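Mandalate racemase/muconate lactonizing enzyme (Unidentified, PDB 4E4U) probably acts as an enolase-superfamily enzyme of the mandelate racemase/muconate lactonizing type, a group that typically abstracts a proton alpha to a substrate carboxylate. Local coordinates at residues V4-H9 and P52-V57; H68-L73 and D103-A108; L189-V194 and K222-Y227; K294-A299 and T325-F330. One frame throughout, in Å; residues are numbered along the deposited sequence.

Contacts 1 and 2 belong to the N-terminal capping domain, their centres about 17 Å apart; contacts 3 and 4 belong to the barrel domain. Contact 1 lays helix 47-61 on a three-stranded sheet, with an apolar patch beside water-bridged polar atoms. Contact 2 is fully buried and pairs the face of a histidine just before helix 70-79 with an isoleucine of helix 88-109. Contact 3, the one with an exposed side chain, sets an aromatic ring near the end of helix 214-224 against helix 181-198. Contact 4, also buried, relies on an asparagine amide and small alanines. A salt bridge between E71 and K294 ties contact 2 to contact 4 across the two domains.

Contact 1: residues V4-H9 and P52-V57; sequences VSLETH and PIIDDV
I54 sends its CG2 methyl into the notch between L6 and T8, the two residues of strand 4-9 whose side chains leave the backbone toward helix 52-57. T8 OG1 lies 3.5 Å from I54 CG2, the two side chains meeting tip to tip, and the threonine methyl, T8 CG2, lies 3.9 Å from I54 CD1. L6 instead lies across I54 at about a right angle, its CD2 3.8 Å from I54 CG2. CG of L6 stands opposite its backbone N (chi1 157°), which carries the leucine branch toward the helix. The strand runs nearly antiparallel to the helix, at 163° with their axes 9.5 Å apart. This is the layered alpha/beta packing of the enolase-superfamily N-terminal domain, in which helices cover one side of a three-stranded antiparallel sheet. I54 also touches I24 of the central strand 22-30, and L6 touches V26 and L28 there, so the apolar patch continues over the sheet. At its margin the chemistry turns polar. D55 slants across L6, and its OD1 comes 3.7 Å from L6 CD2. No direct hydrogen bond joins the segments; water does it instead, and D55 OD1 takes a hydrogen from each of two waters. One of them accepts from T8 OG1 at 2.7 Å; the other, 2.9 Å from D55 OD1, also makes a weak bond to L6 O.

Contact 2: residues H68-L73 and D103-A108; sequences HHVERL and DIIGKA
I105 lies against the imidazole of H68, and its branches divide the contact between them. From CB, which the helix directs toward segment 68-73, CG1 goes out opposite the carbonyl carbon (chi1 -64°) and settles over one face of the ring. It stands 3.8 Å above the ring plane, offset toward the rim, and 4.1 Å from the ring centroid, a CH-pi contact 23° off the normal. The other branch, CG2, rests 3.8 Å from H68 CD2 and also comes near NE2, so both branches bear on the same side of the histidine. At the tip, CD1 passes beyond the ring to the backbone, 3.7 Å from H68 CA, and then meets V70 CG1 more loosely at 4.3 Å. The ring's polar edge is served by a water lying in its plane, 2.8 Å from H68 NE2, which also donates to I105 O. The histidine is thus tied to the residue that covers its face, although no direct hydrogen bond crosses the contact. K111 of a neighbouring subunit packs on H68, and L116 of that subunit on I105, placing the pair beside an interface. H68 and the N-cap residue H69 lead into helix 70-79, whose V70 packs on E98 and W102 farther back along helix 88-109 and on L290 of helix 289-301, while I104 of helix 88-109 reaches L28 and T30 of strand 22-30.

Contact 3: residues L189-V194 and K222-Y227; sequences LFCRRV and KRLEKY
The ring of Y227 lies flat against the backbone of helix 189-194, with C191 beneath its inner half and R192 beneath its outer half. C191 CB touches Y227 CD2 at 3.6 Å. The backbone carbon C of C191 sits over the middle of the same face, and R192 CA comes in 3.6 Å above the ring plane nearer the rim. Farther out, the phenol oxygen runs alongside the start of the arginine chain: Y227 OH is 3.3 Å from R192 CB and 3.4 Å from R192 CG. R192 is extended from CG to NE, which carries its guanidinium past the hydroxyl; OH lies at the guanidinium edge, 3.5 Å from NH1, with the two flat groups perpendicular. This is proximity and not a hydrogen bond. On the inner side, C191 SG meets L224 CD2 at 3.8 Å, chi1 of -71° turning SG away from the ring of Y227 and onto the leucine. The opposite face of the Y227 ring is covered by K226 CG, 3.5 Å above the plane, so the tyrosine is clasped between the helix and its own neighbour. K226 folds back to donate from NZ to R223 O at 2.8 Å, and that ammonium also forms a salt bridge to E188. R195 NH2 hydrogen-bonds to Y227 O, adding a tie just beyond the segment. C191 and L224 both rest on F206 of strand 203-206. Two consecutive outer helices, 181-198 and 214-224, flanking that intervening parallel strand are the repeating beta-alpha arrangement of the enolase-type TIM barrel.

Contact 4: residues K294-A299 and T325-F330; sequences KIATLA and TCTPNF
N329 reaches from a turn to the flank of helix 294-299 and donates from ND2 to A296 O, 3.3 Å away with an N-H...O angle of 155°. The site belongs to the TIM-barrel domain, where helix 289-301 packs beside the loop that follows helix 314-325; T327 to F330 form a type I beta turn in that loop. The amide comes to the carbonyl from a slant: its nitrogen is tilted 16° out of the carbonyl plane, and the oxygen likewise lies off the amide plane. N329 can reach because its CG occupies the place between the backbone N and the carbonyl carbon (chi1 55°), which carries the amide from the turn to the helix. The stronger partner of the same nitrogen is A304 O, beyond the end of the helix, so two carbonyls hold this buried amide and fix its rotation. The small side chains of A296 and A299 probably leave the amide able to approach the helix backbone. A296 CB points toward the loop and meets T327 CG2 loosely, at 4.4 Å, while T327 OG1 is occupied by L323 O. I306 of strand 305-306 touches both A296 and T327, and E300 packs on N329. One turn along the helix from A296, the A299 methyl meets the amide too, with CB 3.4 Å from N329 ND2.

Contact 1: residues V4-H9 and P52-V57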
# COMPACT_ATOMS: atom_id res chain seq x y z
N VAL A 4 -41.89 -29.96 4.95
CA VAL A 4 -42.70 -30.29 6.13
C VAL A 4 -42.02 -31.25 7.10
O VAL A 4 -42.47 -31.40 8.23
CB VAL A 4 -44.10 -30.83 5.75
CG1 VAL A 4 -44.89 -29.78 4.98
CG2 VAL A 4 -43.98 -32.13 4.94
N SER A 5 -40.94 -31.90 6.67
CA SER A 5 -40.28 -32.86 7.55
C SER A 5 -38.82 -33.10 7.23
O SER A 5 -38.37 -32.88 6.10
CB SER A 5 -41.03 -34.20 7.55
OG SER A 5 -40.94 -34.82 6.29
N LEU A 6 -38.10 -33.57 8.24
CA LEU A 6 -36.68 -33.86 8.17
C LEU A 6 -36.41 -35.21 8.81
O LEU A 6 -36.99 -35.54 9.85
CB LEU A 6 -35.89 -32.80 8.95
CG LEU A 6 -34.51 -33.24 9.44
CD1 LEU A 6 -33.53 -33.22 8.29
CD2 LEU A 6 -34.02 -32.38 10.60
N GLU A 7 -35.52 -35.99 8.20
CA GLU A 7 -34.91 -37.15 8.84
C GLU A 7 -33.40 -36.99 8.78
O GLU A 7 -32.86 -36.61 7.74
CB GLU A 7 -35.26 -38.44 8.10
CG GLU A 7 -36.71 -38.84 8.09
CD GLU A 7 -36.93 -40.11 7.27
OE1 GLU A 7 -35.94 -40.69 6.79
OE2 GLU A 7 -38.10 -40.53 7.11
N THR A 8 -32.72 -37.29 9.88
CA THR A 8 -31.27 -37.28 9.91
C THR A 8 -30.75 -38.71 10.02
O THR A 8 -31.23 -39.49 10.84
CB THR A 8 -30.75 -36.47 11.11
OG1 THR A 8 -31.18 -35.11 10.96
CG2 THR A 8 -29.23 -36.52 11.19
N HIS A 9 -29.78 -39.04 9.17
CA HIS A 9 -29.18 -40.37 9.18
C HIS A 9 -27.67 -40.23 9.24
O HIS A 9 -27.05 -39.77 8.28
CB HIS A 9 -29.59 -41.15 7.93
CG HIS A 9 -31.07 -41.36 7.82
ND1 HIS A 9 -31.73 -42.36 8.49
CD2 HIS A 9 -32.01 -40.68 7.13
CE1 HIS A 9 -33.02 -42.29 8.22
NE2 HIS A 9 -33.22 -41.28 7.39
N PRO A 52 -29.24 -33.26 17.59
CA PRO A 52 -30.11 -32.17 18.06
C PRO A 52 -29.79 -30.80 17.45
O PRO A 52 -30.69 -29.97 17.33
CB PRO A 52 -29.90 -32.16 19.58
CG PRO A 52 -28.61 -32.87 19.79
CD PRO A 52 -28.52 -33.89 18.71
N ILE A 53 -28.54 -30.57 17.06
CA ILE A 53 -28.22 -29.33 16.35
C ILE A 53 -29.03 -29.23 15.06
O ILE A 53 -29.65 -28.19 14.76
CB ILE A 53 -26.72 -29.25 16.01
CG1 ILE A 53 -25.89 -28.99 17.27
CG2 ILE A 53 -26.46 -28.16 14.99
CD1 ILE A 53 -24.41 -29.10 17.03
N ILE A 54 -29.04 -30.32 14.29
CA ILE A 54 -29.73 -30.32 13.01
C ILE A 54 -31.23 -30.10 13.20
O ILE A 54 -31.85 -29.32 12.47
CB ILE A 54 -29.45 -31.62 12.24
CG1 ILE A 54 -27.97 -31.69 11.84
CG2 ILE A 54 -30.33 -31.72 11.00
CD1 ILE A 54 -27.50 -33.09 11.51
N ASP A 55 -31.81 -30.76 14.20
CA ASP A 55 -33.23 -30.56 14.51
C ASP A 55 -33.50 -29.08 14.81
O ASP A 55 -34.49 -28.52 14.36
CB ASP A 55 -33.65 -31.41 15.72
CG ASP A 55 -33.90 -32.86 15.36
OD1 ASP A 55 -33.99 -33.19 14.16
OD2 ASP A 55 -34.02 -33.67 16.30
N ASP A 56 -32.61 -28.47 15.58
CA ASP A 56 -32.80 -27.08 15.98
C ASP A 56 -32.78 -26.13 14.78
O ASP A 56 -33.65 -25.27 14.64
CB ASP A 56 -31.72 -26.69 16.99
CG ASP A 56 -31.98 -25.33 17.62
OD1 ASP A 56 -32.86 -25.26 18.50
OD2 ASP A 56 -31.30 -24.36 17.24
N VAL A 57 -31.79 -26.30 13.91
CA VAL A 57 -31.66 -25.43 12.74
C VAL A 57 -32.87 -25.61 11.83
O VAL A 57 -33.44 -24.65 11.33
CB VAL A 57 -30.37 -25.74 11.97
CG1 VAL A 57 -30.28 -24.89 10.70
CG2 VAL A 57 -29.15 -25.51 12.86
O HOH W 1 -35.58 -35.31 13.03
O HOH W 2 -31.66 -34.45 13.58

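Contact 2: residues H68-L73 and D103-A108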
# COMPACT_ATOMS: atom_id res chain seq x y z
N HIS A 68 -37.48 -23.43 -2.63
CA HIS A 68 -36.85 -22.53 -3.60
C HIS A 68 -36.13 -21.35 -2.95
O HIS A 68 -35.30 -20.70 -3.58
CB HIS A 68 -37.86 -22.01 -4.61
CG HIS A 68 -38.40 -23.07 -5.52
ND1 HIS A 68 -39.47 -23.87 -5.17
CD2 HIS A 68 -38.02 -23.47 -6.76
CE1 HIS A 68 -39.72 -24.72 -6.15
NE2 HIS A 68 -38.85 -24.49 -7.12
N HIS A 69 -36.44 -21.07 -1.69
CA HIS A 69 -35.97 -19.85 -1.05
C HIS A 69 -34.63 -20.04 -0.35
O HIS A 69 -34.51 -19.92 0.87
CB HIS A 69 -37.06 -19.29 -0.14
CG HIS A 69 -38.31 -18.93 -0.87
ND1 HIS A 69 -39.47 -18.53 -0.25
CD2 HIS A 69 -38.58 -18.93 -2.20
CE1 HIS A 69 -40.40 -18.29 -1.15
NE2 HIS A 69 -39.89 -18.53 -2.35
N VAL A 70 -33.61 -20.33 -1.16
CA VAL A 70 -32.30 -20.69 -0.64
C VAL A 70 -31.49 -19.48 -0.15
O VAL A 70 -30.68 -19.63 0.76
CB VAL A 70 -31.49 -21.55 -1.66
CG1 VAL A 70 -32.17 -22.91 -1.87
CG2 VAL A 70 -31.30 -20.82 -2.98
N GLU A 71 -31.70 -18.31 -0.74
CA GLU A 71 -31.12 -17.08 -0.19
C GLU A 71 -31.66 -16.86 1.22
O GLU A 71 -30.91 -16.57 2.15
CB GLU A 71 -31.47 -15.85 -1.04
CG GLU A 71 -30.73 -15.76 -2.36
CD GLU A 71 -29.36 -15.11 -2.24
OE1 GLU A 71 -28.96 -14.71 -1.13
OE2 GLU A 71 -28.68 -14.97 -3.29
N ARG A 72 -32.98 -16.98 1.36
CA ARG A 72 -33.63 -16.81 2.65
C ARG A 72 -33.06 -17.80 3.66
O ARG A 72 -32.68 -17.41 4.78
CB ARG A 72 -35.14 -17.05 2.50
CG ARG A 72 -35.94 -16.95 3.79
CD ARG A 72 -37.15 -17.91 3.74
NE ARG A 72 -36.70 -19.30 3.79
CZ ARG A 72 -36.34 -19.92 4.90
NH1 ARG A 72 -36.43 -19.31 6.08
NH2 ARG A 72 -35.91 -21.18 4.85
N LEU A 73 -33.00 -19.07 3.28
CA LEU A 73 -32.46 -20.09 4.17
C LEU A 73 -31.05 -19.75 4.64
O LEU A 73 -30.75 -19.80 5.84
CB LEU A 73 -32.48 -21.45 3.49
CG LEU A 73 -31.80 -22.60 4.23
CD1 LEU A 73 -32.39 -22.80 5.63
CD2 LEU A 73 -31.89 -23.88 3.40
N ASP A 103 -32.02 -30.36 -4.50
CA ASP A 103 -32.45 -31.66 -4.99
C ASP A 103 -33.95 -31.60 -5.31
O ASP A 103 -34.39 -32.04 -6.38
CB ASP A 103 -32.16 -32.72 -3.92
CG ASP A 103 -32.16 -34.14 -4.45
OD1 ASP A 103 -31.97 -34.36 -5.67
OD2 ASP A 103 -32.34 -35.06 -3.63
N ILE A 104 -34.73 -31.05 -4.39
CA ILE A 104 -36.17 -30.85 -4.58
C ILE A 104 -36.51 -29.87 -5.72
O ILE A 104 -37.38 -30.15 -6.55
CB ILE A 104 -36.83 -30.41 -3.26
CG1 ILE A 104 -36.86 -31.60 -2.29
CG2 ILE A 104 -38.24 -29.86 -3.48
CD1 ILE A 104 -37.05 -31.20 -0.86
N ILE A 105 -35.80 -28.74 -5.78
CA ILE A 105 -36.00 -27.77 -6.85
C ILE A 105 -35.80 -28.44 -8.22
O ILE A 105 -36.62 -28.28 -9.12
CB ILE A 105 -35.03 -26.56 -6.70
CG1 ILE A 105 -35.32 -25.77 -5.42
CG2 ILE A 105 -35.09 -25.65 -7.92
CD1 ILE A 105 -34.26 -24.70 -5.12
N GLY A 106 -34.71 -29.19 -8.35
CA GLY A 106 -34.42 -29.88 -9.60
C GLY A 106 -35.46 -30.94 -9.94
O GLY A 106 -35.88 -31.07 -11.09
N LYS A 107 -35.89 -31.69 -8.94
CA LYS A 107 -36.91 -32.71 -9.19
C LYS A 107 -38.22 -32.06 -9.63
O LYS A 107 -38.89 -32.56 -10.54
CB LYS A 107 -37.13 -33.58 -7.95
CG LYS A 107 -35.99 -34.56 -7.69
CD LYS A 107 -36.29 -35.43 -6.48
CE LYS A 107 -35.07 -36.25 -6.09
NZ LYS A 107 -35.35 -37.13 -4.93
N ALA A 108 -38.58 -30.95 -9.01
CA ALA A 108 -39.82 -30.26 -9.37
C ALA A 108 -39.75 -29.73 -10.80
O ALA A 108 -40.74 -29.76 -11.54
CB ALA A 108 -40.11 -29.13 -8.39
O HOH W 3 -38.35 -25.98 -9.49

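Contact 3: residues L189-V194 and K222-Y227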
# COMPACT_ATOMS: atom_id res chain seq x y z
N LEU A 189 11.51 -36.76 -1.12
CA LEU A 189 11.67 -38.13 -1.63
C LEU A 189 10.36 -38.70 -2.17
O LEU A 189 10.35 -39.39 -3.19
CB LEU A 189 12.25 -39.04 -0.55
CG LEU A 189 12.56 -40.46 -1.02
CD1 LEU A 189 13.56 -40.44 -2.17
CD2 LEU A 189 13.10 -41.29 0.13
N PHE A 190 9.24 -38.43 -1.48
CA PHE A 190 7.94 -38.85 -2.00
C PHE A 190 7.69 -38.24 -3.37
O PHE A 190 7.27 -38.93 -4.30
CB PHE A 190 6.82 -38.45 -1.04
CG PHE A 190 6.40 -39.54 -0.10
CD1 PHE A 190 7.21 -39.90 0.97
CD2 PHE A 190 5.18 -40.18 -0.26
CE1 PHE A 190 6.82 -40.90 1.86
CE2 PHE A 190 4.79 -41.18 0.61
CZ PHE A 190 5.61 -41.55 1.67
N CYS A 191 7.95 -36.94 -3.50
CA CYS A 191 7.74 -36.29 -4.79
C CYS A 191 8.64 -36.89 -5.86
O CYS A 191 8.20 -37.13 -6.99
CB CYS A 191 7.94 -34.78 -4.70
SG CYS A 191 6.62 -33.95 -3.80
N ARG A 192 9.89 -37.15 -5.50
CA ARG A 192 10.84 -37.71 -6.46
C ARG A 192 10.38 -39.08 -6.95
O ARG A 192 10.35 -39.34 -8.16
CB ARG A 192 12.22 -37.84 -5.82
CG ARG A 192 13.28 -38.35 -6.77
CD ARG A 192 14.63 -38.46 -6.09
NE ARG A 192 15.65 -38.98 -7.00
CZ ARG A 192 16.51 -38.22 -7.67
NH1 ARG A 192 16.49 -36.90 -7.52
NH2 ARG A 192 17.40 -38.78 -8.48
N ARG A 193 10.00 -39.95 -6.02
CA ARG A 193 9.60 -41.31 -6.36
C ARG A 193 8.28 -41.35 -7.12
O ARG A 193 8.13 -42.11 -8.08
CB ARG A 193 9.54 -42.19 -5.12
CG ARG A 193 10.89 -42.39 -4.43
CD ARG A 193 11.84 -43.24 -5.27
NE ARG A 193 13.19 -43.21 -4.72
CZ ARG A 193 13.58 -43.87 -3.63
NH1 ARG A 193 12.72 -44.62 -2.95
NH2 ARG A 193 14.84 -43.78 -3.21
N VAL A 194 7.31 -40.55 -6.69
CA VAL A 194 6.02 -40.50 -7.38
C VAL A 194 6.18 -39.91 -8.78
O VAL A 194 5.64 -40.46 -9.74
CB VAL A 194 4.92 -39.77 -6.57
CG1 VAL A 194 3.63 -39.71 -7.38
CG2 VAL A 194 4.67 -40.49 -5.25
N LYS A 222 10.47 -24.61 -1.44
CA LYS A 222 11.70 -24.49 -2.24
C LYS A 222 12.23 -25.86 -2.65
O LYS A 222 12.75 -26.01 -3.75
CB LYS A 222 12.77 -23.67 -1.52
CG LYS A 222 12.39 -22.23 -1.18
CD LYS A 222 11.40 -21.58 -2.16
CE LYS A 222 12.07 -20.98 -3.37
NZ LYS A 222 11.07 -20.22 -4.19
N ARG A 223 12.07 -26.85 -1.78
CA ARG A 223 12.49 -28.22 -2.07
C ARG A 223 11.59 -28.92 -3.08
O ARG A 223 12.06 -29.77 -3.84
CB ARG A 223 12.50 -29.04 -0.79
CG ARG A 223 13.63 -28.70 0.15
CD ARG A 223 13.35 -29.32 1.49
NE ARG A 223 14.43 -29.18 2.47
CZ ARG A 223 15.22 -30.18 2.85
NH1 ARG A 223 15.11 -31.38 2.30
NH2 ARG A 223 16.13 -29.96 3.78
N LEU A 224 10.31 -28.56 -3.09
CA LEU A 224 9.34 -29.24 -3.93
C LEU A 224 9.28 -28.68 -5.34
O LEU A 224 8.77 -29.35 -6.25
CB LEU A 224 7.95 -29.20 -3.29
CG LEU A 224 7.84 -29.85 -1.92
CD1 LEU A 224 6.38 -29.88 -1.49
CD2 LEU A 224 8.44 -31.26 -1.90
N GLU A 225 9.77 -27.46 -5.54
CA GLU A 225 9.63 -26.80 -6.83
C GLU A 225 10.20 -27.61 -8.00
O GLU A 225 9.63 -27.61 -9.09
CB GLU A 225 10.22 -25.38 -6.80
CG GLU A 225 9.31 -24.39 -6.08
CD GLU A 225 9.92 -23.01 -5.87
OE1 GLU A 225 11.09 -22.79 -6.23
OE2 GLU A 225 9.22 -22.14 -5.32
N LYS A 226 11.30 -28.31 -7.77
CA LYS A 226 11.93 -29.07 -8.85
C LYS A 226 11.04 -30.20 -9.38
O LYS A 226 11.30 -30.72 -10.46
CB LYS A 226 13.29 -29.62 -8.42
CG LYS A 226 13.23 -30.70 -7.34
CD LYS A 226 14.62 -31.24 -6.97
CE LYS A 226 15.39 -30.30 -6.04
NZ LYS A 226 14.75 -30.15 -4.68
N TYR A 227 10.01 -30.57 -8.63
CA TYR A 227 9.09 -31.62 -9.09
C TYR A 227 7.79 -31.08 -9.67
O TYR A 227 6.90 -31.85 -10.03
CB TYR A 227 8.83 -32.64 -7.98
CG TYR A 227 10.13 -33.27 -7.55
CD1 TYR A 227 10.85 -34.07 -8.43
CD2 TYR A 227 10.66 -33.04 -6.28
CE1 TYR A 227 12.06 -34.63 -8.06
CE2 TYR A 227 11.87 -33.61 -5.90
CZ TYR A 227 12.56 -34.40 -6.80
OH TYR A 227 13.76 -34.95 -6.45

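Contact 4: residues K294-A299 and T325-F330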
# COMPACT_ATOMS: atom_id res chain seq x y z
N LYS A 294 -21.40 -18.75 -5.50
CA LYS A 294 -20.92 -17.40 -5.21
C LYS A 294 -19.40 -17.40 -4.98
O LYS A 294 -18.70 -16.49 -5.43
CB LYS A 294 -21.67 -16.82 -4.01
CG LYS A 294 -23.12 -16.51 -4.33
CD LYS A 294 -23.86 -15.83 -3.18
CE LYS A 294 -25.32 -15.55 -3.55
NZ LYS A 294 -26.06 -14.94 -2.42
N ILE A 295 -18.91 -18.42 -4.29
CA ILE A 295 -17.47 -18.55 -4.08
C ILE A 295 -16.75 -18.76 -5.42
O ILE A 295 -15.71 -18.15 -5.68
CB ILE A 295 -17.17 -19.68 -3.08
CG1 ILE A 295 -17.67 -19.27 -1.70
CG2 ILE A 295 -15.67 -20.02 -3.07
CD1 ILE A 295 -17.86 -20.44 -0.74
N ALA A 296 -17.32 -19.61 -6.28
CA ALA A 296 -16.73 -19.82 -7.61
C ALA A 296 -16.68 -18.51 -8.41
O ALA A 296 -15.73 -18.27 -9.16
CB ALA A 296 -17.51 -20.88 -8.37
N THR A 297 -17.69 -17.68 -8.24
CA THR A 297 -17.74 -16.36 -8.87
C THR A 297 -16.60 -15.45 -8.40
O THR A 297 -15.95 -14.78 -9.21
CB THR A 297 -19.10 -15.69 -8.58
OG1 THR A 297 -20.14 -16.45 -9.21
CG2 THR A 297 -19.13 -14.26 -9.08
N LEU A 298 -16.36 -15.43 -7.09
CA LEU A 298 -15.22 -14.68 -6.56
C LEU A 298 -13.94 -15.18 -7.20
O LEU A 298 -13.09 -14.39 -7.60
CB LEU A 298 -15.12 -14.82 -5.04
CG LEU A 298 -16.31 -14.34 -4.21
CD1 LEU A 298 -16.02 -14.52 -2.72
CD2 LEU A 298 -16.61 -12.89 -4.54
N ALA A 299 -13.81 -16.50 -7.31
CA ALA A 299 -12.62 -17.05 -7.93
C ALA A 299 -12.49 -16.56 -9.37
O ALA A 299 -11.40 -16.19 -9.80
CB ALA A 299 -12.64 -18.56 -7.87
N THR A 325 -19.98 -29.17 -12.80
CA THR A 325 -20.48 -29.34 -14.16
C THR A 325 -20.83 -28.00 -14.81
O THR A 325 -20.70 -27.85 -16.03
CB THR A 325 -21.67 -30.32 -14.18
OG1 THR A 325 -21.21 -31.59 -13.69
CG2 THR A 325 -22.24 -30.51 -15.58
N CYS A 326 -21.25 -27.03 -14.00
CA CYS A 326 -21.66 -25.72 -14.51
C CYS A 326 -20.68 -24.59 -14.17
O CYS A 326 -21.06 -23.42 -14.22
CB CYS A 326 -23.08 -25.36 -14.04
SG CYS A 326 -23.32 -25.17 -12.26
N THR A 327 -19.44 -24.94 -13.85
CA THR A 327 -18.44 -23.97 -13.42
C THR A 327 -17.36 -23.77 -14.49
O THR A 327 -16.66 -24.72 -14.83
CB THR A 327 -17.77 -24.41 -12.10
OG1 THR A 327 -18.73 -24.40 -11.04
CG2 THR A 327 -16.62 -23.50 -11.74
N PRO A 328 -17.22 -22.54 -15.01
CA PRO A 328 -16.25 -22.34 -16.10
C PRO A 328 -14.79 -22.40 -15.65
O PRO A 328 -13.93 -22.73 -16.45
CB PRO A 328 -16.63 -20.96 -16.64
CG PRO A 328 -17.26 -20.25 -15.48
CD PRO A 328 -18.00 -21.33 -14.72
N ASN A 329 -14.52 -22.07 -14.39
CA ASN A 329 -13.17 -22.06 -13.85
C ASN A 329 -12.90 -23.28 -12.97
O ASN A 329 -12.26 -23.19 -11.92
CB ASN A 329 -12.89 -20.76 -13.10
CG ASN A 329 -13.90 -20.47 -11.99
OD1 ASN A 329 -15.08 -20.80 -12.11
ND2 ASN A 329 -13.45 -19.80 -10.93
N PHE A 330 -13.40 -24.42 -13.42
CA PHE A 330 -13.22 -25.69 -12.73
C PHE A 330 -11.87 -26.30 -13.10
O PHE A 330 -11.55 -26.42 -14.28
CB PHE A 330 -14.35 -26.64 -13.13
CG PHE A 330 -14.12 -28.07 -12.72
CD1 PHE A 330 -14.25 -28.47 -11.39
CD2 PHE A 330 -13.79 -29.03 -13.67
CE1 PHE A 330 -14.04 -29.79 -11.02
CE2 PHE A 330 -13.59 -30.35 -13.30
CZ PHE A 330 -13.71 -30.73 -11.98